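Local coordinates for protein AT-less polyketide synthase (Streptomyces platensis subsp. rosaceus, PDB 4TKT) that probably catalyses decarboxylative Claisen condensation in polyketide chain elongation, as a ketosynthase domain of the AT-less type I synthase that makes isomigrastatin, at residues H103-A115 and T499-F511. Residues are numbered along the deposited sequence; the frame is centred on the assembly and turned at random.
Sequences HTTLEDAGYSRGA and TLQVGREAMTARF
The guanidinium of Arg504 lies with one face over Glu107, CB of the glutamate sitting 3.8 Å above its plane and over its centre, while CD2 of Leu500 backs the opposite face. NH1 of Arg504 donates in the guanidinium plane to O of Gly503 at 3.1 Å and, weakly, to O of Glu107 at the helix end. The salt bridge from Arg504 NE to Glu107 OE2 is long, 3.7 Å, with the carboxylate oxygen well off the guanidinium plane, so charge rather than a directed N-H links them. Were Arg504 an alanine, Glu107 O would probably lose its weak NH1 bond and OE2 the neighbouring positive charge. Glu505 reaches the other helix: N of Arg113, in the first turn of helix 113-121, points almost straight at its OE2, though the modelled 2.4 Å between them is doubtfully short. With CG anti to the carbonyl carbon (chi1 -46°) and a bend at chi2, its carboxylate also stacks on one face of the Arg113 guanidinium, the planes 14° apart. Water 1, donating to Glu107 OE2 at 2.7 Å, also meets Glu505 N weakly, and water 2 joins O of Gly110 to O of Val502. Further out, Tyr605 N holds Glu107 OE1, and OG of Ser112 weakly caps helix 113-121 through Ala115 N. Gly110, with positive phi, is the C-prime residue of the Schellman motif that ends helix 93-109, and Gly503 passes close by, its CA 3.3 Å from Gly110 O. The contact thus packs the loop after helix 493-502 of the KS-MAT linker domain against the turn between helices 93-109 and 113-121 of the thiolase-fold ketosynthase.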
ATOM      1  N   HIS A 103       0.877  -8.885   4.849  1.00 25.13           N
ATOM      2  CA  HIS A 103       1.204  -9.031   6.259  1.00 28.36           C
ATOM      3  C   HIS A 103       1.471  -7.680   6.905  1.00 33.05           C
ATOM      4  O   HIS A 103       0.950  -7.388   7.983  1.00 36.55           O
ATOM      5  CB  HIS A 103       2.414  -9.942   6.451  1.00 29.57           C
ATOM      6  CG  HIS A 103       2.754 -10.188   7.886  1.00 33.76           C
ATOM      7  ND1 HIS A 103       1.987 -10.987   8.706  1.00 33.38           N
ATOM      8  CD2 HIS A 103       3.768  -9.724   8.655  1.00 36.09           C
ATOM      9  CE1 HIS A 103       2.518 -11.012   9.915  1.00 35.91           C
ATOM     10  NE2 HIS A 103       3.598 -10.254   9.911  1.00 38.52           N
ATOM     11  N   THR A 104       2.280  -6.858   6.242  1.00 27.00           N
ATOM     12  CA  THR A 104       2.611  -5.535   6.762  1.00 32.77           C
ATOM     13  C   THR A 104       1.357  -4.688   6.958  1.00 29.71           C
ATOM     14  O   THR A 104       1.296  -3.869   7.874  1.00 31.20           O
ATOM     15  CB  THR A 104       3.588  -4.787   5.835  1.00 32.49           C
ATOM     16  OG1 THR A 104       3.079  -4.801   4.500  1.00 61.87           O
ATOM     17  CG2 THR A 104       4.947  -5.455   5.842  1.00 30.47           C
ATOM     18  N   THR A 105       0.353  -4.898   6.109  1.00 27.25           N
ATOM     19  CA  THR A 105      -0.890  -4.140   6.205  1.00 35.19           C
ATOM     20  C   THR A 105      -1.672  -4.538   7.452  1.00 33.20           C
ATOM     21  O   THR A 105      -2.263  -3.689   8.120  1.00 36.15           O
ATOM     22  CB  THR A 105      -1.787  -4.335   4.966  1.00 30.40           C
ATOM     23  OG1 THR A 105      -1.030  -4.092   3.775  1.00 29.96           O
ATOM     24  CG2 THR A 105      -2.965  -3.374   5.009  1.00 26.88           C
ATOM     25  N   LEU A 106      -1.674  -5.829   7.765  1.00 29.75           N
ATOM     26  CA  LEU A 106      -2.337  -6.303   8.973  1.00 29.26           C
ATOM     27  C   LEU A 106      -1.636  -5.762  10.213  1.00 30.67           C
ATOM     28  O   LEU A 106      -2.283  -5.387  11.190  1.00 41.98           O
ATOM     29  CB  LEU A 106      -2.379  -7.830   9.010  1.00 28.87           C
ATOM     30  CG  LEU A 106      -3.649  -8.490   8.468  1.00 30.14           C
ATOM     31  CD1 LEU A 106      -3.815  -8.252   6.972  1.00 27.03           C
ATOM     32  CD2 LEU A 106      -3.645  -9.972   8.778  1.00 28.36           C
ATOM     33  N   GLU A 107      -0.311  -5.714  10.168  1.00 30.66           N
ATOM     34  CA  GLU A 107       0.458  -5.225  11.302  1.00 37.88           C
ATOM     35  C   GLU A 107       0.252  -3.728  11.494  1.00 37.44           C
ATOM     36  O   GLU A 107       0.214  -3.246  12.625  1.00 41.67           O
ATOM     37  CB  GLU A 107       1.943  -5.546  11.127  1.00 38.90           C
ATOM     38  CG  GLU A 107       2.263  -7.026  11.286  1.00 43.06           C
ATOM     39  CD  GLU A 107       3.751  -7.312  11.257  1.00 52.61           C
ATOM     40  OE1 GLU A 107       4.451  -6.745  10.394  1.00 55.79           O
ATOM     41  OE2 GLU A 107       4.221  -8.105  12.100  1.00 59.92           O
ATOM     42  N   ASP A 108       0.109  -2.997  10.393  1.00 34.86           N
ATOM     43  CA  ASP A 108      -0.176  -1.569  10.466  1.00 34.98           C
ATOM     44  C   ASP A 108      -1.565  -1.344  11.049  1.00 33.60           C
ATOM     45  O   ASP A 108      -1.797  -0.374  11.769  1.00 39.78           O
ATOM     46  CB  ASP A 108      -0.073  -0.913   9.088  1.00 36.57           C
ATOM     47  CG  ASP A 108      -0.157   0.605   9.156  1.00 47.10           C
ATOM     48  OD1 ASP A 108       0.614   1.211   9.930  1.00 51.62           O
ATOM     49  OD2 ASP A 108      -0.997   1.192   8.441  1.00 51.72           O
ATOM     50  N   ALA A 109      -2.484  -2.250  10.733  1.00 36.33           N
ATOM     51  CA  ALA A 109      -3.850  -2.164  11.234  1.00 34.71           C
ATOM     52  C   ALA A 109      -3.931  -2.577  12.700  1.00 39.69           C
ATOM     53  O   ALA A 109      -4.901  -2.264  13.389  1.00 41.84           O
ATOM     54  CB  ALA A 109      -4.778  -3.026  10.394  1.00 32.19           C
ATOM     55  N   GLY A 110      -2.909  -3.279  13.175  1.00 37.54           N
ATOM     56  CA  GLY A 110      -2.894  -3.751  14.545  1.00 36.42           C
ATOM     57  C   GLY A 110      -3.729  -5.004  14.704  1.00 36.15           C
ATOM     58  O   GLY A 110      -4.415  -5.185  15.709  1.00 42.23           O
ATOM     59  N   TYR A 111      -3.670  -5.872  13.704  1.00 36.50           N
ATOM     60  CA  TYR A 111      -4.408  -7.126  13.738  1.00 36.72           C
ATOM     61  C   TYR A 111      -3.520  -8.324  13.452  1.00 38.06           C
ATOM     62  O   TYR A 111      -2.726  -8.312  12.513  1.00 41.53           O
ATOM     63  CB  TYR A 111      -5.554  -7.105  12.727  1.00 33.35           C
ATOM     64  CG  TYR A 111      -6.811  -6.441  13.229  1.00 34.40           C
ATOM     65  CD1 TYR A 111      -7.717  -7.137  14.019  1.00 35.38           C
ATOM     66  CD2 TYR A 111      -7.099  -5.123  12.906  1.00 34.53           C
ATOM     67  CE1 TYR A 111      -8.869  -6.536  14.478  1.00 36.46           C
ATOM     68  CE2 TYR A 111      -8.249  -4.512  13.360  1.00 35.60           C
ATOM     69  CZ  TYR A 111      -9.131  -5.223  14.146  1.00 38.16           C
ATOM     70  OH  TYR A 111     -10.279  -4.618  14.601  1.00 38.22           O
ATOM     71  N   SER A 112      -3.656  -9.359  14.268  1.00 39.26           N
ATOM     72  CA  SER A 112      -3.105 -10.658  13.921  1.00 34.08           C
ATOM     73  C   SER A 112      -4.107 -11.352  13.007  1.00 37.46           C
ATOM     74  O   SER A 112      -5.251 -10.909  12.894  1.00 35.81           O
ATOM     75  CB  SER A 112      -2.832 -11.496  15.167  1.00 35.00           C
ATOM     76  OG  SER A 112      -4.035 -11.785  15.857  1.00 39.60           O
ATOM     77  N   ARG A 113      -3.677 -12.426  12.354  1.00 43.29           N
ATOM     78  CA  ARG A 113      -4.556 -13.197  11.481  1.00 31.01           C
ATOM     79  C   ARG A 113      -5.821 -13.643  12.209  1.00 32.08           C
ATOM     80  O   ARG A 113      -6.934 -13.405  11.739  1.00 33.39           O
ATOM     81  CB  ARG A 113      -3.820 -14.416  10.924  1.00 30.36           C
ATOM     82  CG  ARG A 113      -3.214 -14.203   9.551  1.00 38.52           C
ATOM     83  CD  ARG A 113      -1.744 -14.567   9.538  1.00 41.50           C
ATOM     84  NE  ARG A 113      -1.498 -15.854  10.177  1.00 42.11           N
ATOM     85  CZ  ARG A 113      -0.302 -16.258  10.586  1.00 53.15           C
ATOM     86  NH1 ARG A 113       0.754 -15.472  10.423  1.00 52.54           N
ATOM     87  NH2 ARG A 113      -0.162 -17.444  11.165  1.00 60.21           N
ATOM     88  N   GLY A 114      -5.643 -14.277  13.364  1.00 33.34           N
ATOM     89  CA  GLY A 114      -6.760 -14.790  14.135  1.00 34.58           C
ATOM     90  C   GLY A 114      -7.705 -13.707  14.609  1.00 47.04           C
ATOM     91  O   GLY A 114      -8.925 -13.862  14.544  1.00 51.68           O
ATOM     92  N   ALA A 115      -7.139 -12.604  15.085  1.00 35.73           N
ATOM     93  CA  ALA A 115      -7.936 -11.495  15.586  1.00 36.65           C
ATOM     94  C   ALA A 115      -8.757 -10.873  14.464  1.00 44.23           C
ATOM     95  O   ALA A 115      -9.932 -10.554  14.645  1.00 54.04           O
ATOM     96  CB  ALA A 115      -7.044 -10.450  16.236  1.00 37.29           C
ATOM     97  N   THR A 499      -0.983  -2.637  21.269  1.00 37.12           N
ATOM     98  CA  THR A 499      -0.802  -2.922  19.851  1.00 36.54           C
ATOM     99  C   THR A 499       0.067  -4.161  19.634  1.00 45.13           C
ATOM    100  O   THR A 499      -0.251  -5.015  18.808  1.00 45.37           O
ATOM    101  CB  THR A 499      -0.171  -1.720  19.111  1.00 36.76           C
ATOM    102  OG1 THR A 499      -1.019  -0.570  19.244  1.00 43.38           O
ATOM    103  CG2 THR A 499       0.009  -2.029  17.636  1.00 36.18           C
ATOM    104  N   LEU A 500       1.153  -4.266  20.392  1.00 36.18           N
ATOM    105  CA  LEU A 500       2.088  -5.375  20.230  1.00 40.72           C
ATOM    106  C   LEU A 500       1.559  -6.684  20.809  1.00 35.58           C
ATOM    107  O   LEU A 500       2.045  -7.765  20.473  1.00 35.24           O
ATOM    108  CB  LEU A 500       3.429  -5.028  20.874  1.00 39.85           C
ATOM    109  CG  LEU A 500       4.188  -3.913  20.162  1.00 36.39           C
ATOM    110  CD1 LEU A 500       5.402  -3.487  20.966  1.00 43.52           C
ATOM    111  CD2 LEU A 500       4.593  -4.373  18.774  1.00 35.92           C
ATOM    112  N   GLN A 501       0.559  -6.584  21.677  1.00 37.69           N
ATOM    113  CA  GLN A 501      -0.028  -7.768  22.289  1.00 37.69           C
ATOM    114  C   GLN A 501      -1.071  -8.413  21.384  1.00 40.62           C
ATOM    115  O   GLN A 501      -0.936  -9.572  20.992  1.00 41.56           O
ATOM    116  CB  GLN A 501      -0.657  -7.416  23.640  1.00 36.34           C
ATOM    117  CG  GLN A 501       0.347  -7.235  24.764  1.00 36.65           C
ATOM    118  CD  GLN A 501      -0.287  -6.679  26.020  1.00 43.93           C
ATOM    119  OE1 GLN A 501      -1.504  -6.749  26.196  1.00 49.69           O
ATOM    120  NE2 GLN A 501       0.535  -6.116  26.899  1.00 41.13           N
ATOM    121  N   VAL A 502      -2.105  -7.652  21.045  1.00 44.42           N
ATOM    122  CA  VAL A 502      -3.250  -8.202  20.329  1.00 47.95           C
ATOM    123  C   VAL A 502      -3.132  -7.997  18.814  1.00 41.80           C
ATOM    124  O   VAL A 502      -3.920  -8.540  18.040  1.00 47.51           O
ATOM    125  CB  VAL A 502      -4.566  -7.576  20.849  1.00 47.96           C
ATOM    126  CG1 VAL A 502      -4.715  -6.152  20.345  1.00 46.71           C
ATOM    127  CG2 VAL A 502      -5.771  -8.429  20.461  1.00 55.11           C
ATOM    128  N   GLY A 503      -2.127  -7.236  18.390  1.00 39.82           N
ATOM    129  CA  GLY A 503      -1.959  -6.926  16.981  1.00 34.52           C
ATOM    130  C   GLY A 503      -0.769  -7.587  16.311  1.00 42.13           C
ATOM    131  O   GLY A 503      -0.402  -7.227  15.192  1.00 39.25           O
ATOM    132  N   ARG A 504      -0.158  -8.551  16.991  1.00 34.15           N
ATOM    133  CA  ARG A 504       0.954  -9.296  16.414  1.00 33.91           C
ATOM    134  C   ARG A 504       0.787 -10.792  16.644  1.00 37.30           C
ATOM    135  O   ARG A 504       0.166 -11.214  17.622  1.00 39.65           O
ATOM    136  CB  ARG A 504       2.288  -8.831  17.001  1.00 34.19           C
ATOM    137  CG  ARG A 504       2.657  -7.386  16.694  1.00 34.41           C
ATOM    138  CD  ARG A 504       2.891  -7.166  15.209  1.00 34.13           C
ATOM    139  NE  ARG A 504       3.466  -5.850  14.936  1.00 43.93           N
ATOM    140  CZ  ARG A 504       2.752  -4.742  14.759  1.00 43.36           C
ATOM    141  NH1 ARG A 504       1.428  -4.780  14.831  1.00 34.50           N
ATOM    142  NH2 ARG A 504       3.364  -3.591  14.513  1.00 44.24           N
ATOM    143  N   GLU A 505       1.339 -11.588  15.734  1.00 38.20           N
ATOM    144  CA  GLU A 505       1.333 -13.041  15.873  1.00 42.71           C
ATOM    145  C   GLU A 505       2.345 -13.477  16.924  1.00 44.54           C
ATOM    146  O   GLU A 505       3.492 -13.027  16.912  1.00 45.62           O
ATOM    147  CB  GLU A 505       1.658 -13.719  14.541  1.00 50.54           C
ATOM    148  CG  GLU A 505       0.912 -13.160  13.346  1.00 64.44           C
ATOM    149  CD  GLU A 505      -0.525 -13.628  13.284  1.00 73.14           C
ATOM    150  OE1 GLU A 505      -0.860 -14.615  13.974  1.00 77.46           O
ATOM    151  OE2 GLU A 505      -1.317 -13.006  12.543  1.00 72.54           O
ATOM    152  N   ALA A 506       1.925 -14.350  17.831  1.00 45.22           N
ATOM    153  CA  ALA A 506       2.845 -14.912  18.811  1.00 34.29           C
ATOM    154  C   ALA A 506       3.723 -15.970  18.148  1.00 46.32           C
ATOM    155  O   ALA A 506       3.266 -17.075  17.865  1.00 48.42           O
ATOM    156  CB  ALA A 506       2.081 -15.504  19.982  1.00 34.54           C
HETATM  157  N   MSE A 507       4.984 -15.629  17.903  1.00 35.73           N
HETATM  158  CA  MSE A 507       5.878 -16.518  17.170  1.00 37.27           C
HETATM  159  C   MSE A 507       6.876 -17.215  18.095  1.00 39.59           C
HETATM  160  O   MSE A 507       6.778 -17.113  19.315  1.00 45.07           O
HETATM  161  CB  MSE A 507       6.610 -15.741  16.075  1.00 40.21           C
HETATM  162  CG  MSE A 507       5.677 -14.964  15.155  1.00 44.51           C
HETATM  163 SE   MSE A 507       6.572 -14.168  13.610  1.00 60.73          SE
HETATM  164  CE  MSE A 507       5.071 -13.146  12.877  1.00 66.56           C
ATOM    165  N   THR A 508       7.835 -17.919  17.500  1.00 37.83           N
ATOM    166  CA  THR A 508       8.737 -18.802  18.238  1.00 40.83           C
ATOM    167  C   THR A 508       9.662 -18.068  19.206  1.00 43.99           C
ATOM    168  O   THR A 508       9.562 -18.243  20.420  1.00 49.44           O
ATOM    169  CB  THR A 508       9.599 -19.631  17.270  1.00 42.62           C
ATOM    170  OG1 THR A 508       8.748 -20.331  16.356  1.00 56.88           O
ATOM    171  CG2 THR A 508      10.447 -20.630  18.032  1.00 36.29           C
ATOM    172  N   ALA A 509      10.571 -17.261  18.668  1.00 42.27           N
ATOM    173  CA  ALA A 509      11.481 -16.478  19.496  1.00 41.44           C
ATOM    174  C   ALA A 509      10.744 -15.292  20.097  1.00 38.57           C
ATOM    175  O   ALA A 509      10.159 -14.489  19.371  1.00 35.54           O
ATOM    176  CB  ALA A 509      12.678 -16.011  18.683  1.00 43.79           C
ATOM    177  N   ARG A 510      10.775 -15.179  21.422  1.00 35.97           N
ATOM    178  CA  ARG A 510       9.952 -14.192  22.111  1.00 35.86           C
ATOM    179  C   ARG A 510      10.737 -13.271  23.039  1.00 46.54           C
ATOM    180  O   ARG A 510      11.811 -13.618  23.530  1.00 47.78           O
ATOM    181  CB  ARG A 510       8.853 -14.901  22.902  1.00 38.79           C
ATOM    182  CG  ARG A 510       7.950 -15.760  22.036  1.00 35.48           C
ATOM    183  CD  ARG A 510       6.808 -16.372  22.825  1.00 35.48           C
ATOM    184  NE  ARG A 510       5.882 -17.073  21.942  1.00 43.61           N
ATOM    185  CZ  ARG A 510       4.744 -17.632  22.338  1.00 44.73           C
ATOM    186  NH1 ARG A 510       4.384 -17.577  23.611  1.00 35.54           N
ATOM    187  NH2 ARG A 510       3.966 -18.244  21.458  1.00 35.20           N
ATOM    188  N   PHE A 511      10.178 -12.089  23.272  1.00 45.61           N
ATOM    189  CA  PHE A 511      10.776 -11.102  24.160  1.00 43.69           C
ATOM    190  C   PHE A 511       9.687 -10.301  24.865  1.00 41.04           C
ATOM    191  O   PHE A 511       8.786  -9.765  24.222  1.00 42.95           O
ATOM    192  CB  PHE A 511      11.704 -10.167  23.382  1.00 39.22           C
ATOM    193  CG  PHE A 511      12.289  -9.063  24.215  1.00 37.34           C
ATOM    194  CD1 PHE A 511      13.354  -9.310  25.066  1.00 38.55           C
ATOM    195  CD2 PHE A 511      11.777  -7.778  24.145  1.00 39.39           C
ATOM    196  CE1 PHE A 511      13.898  -8.296  25.833  1.00 38.26           C
ATOM    197  CE2 PHE A 511      12.315  -6.759  24.912  1.00 45.97           C
ATOM    198  CZ  PHE A 511      13.378  -7.019  25.757  1.00 43.32           C
TER
HETATM  199  O   HOH W   1       3.112 -10.350  13.173  1.00 45.38           O
HETATM  200  O   HOH W   2      -6.532  -6.913  17.149  1.00 46.57           O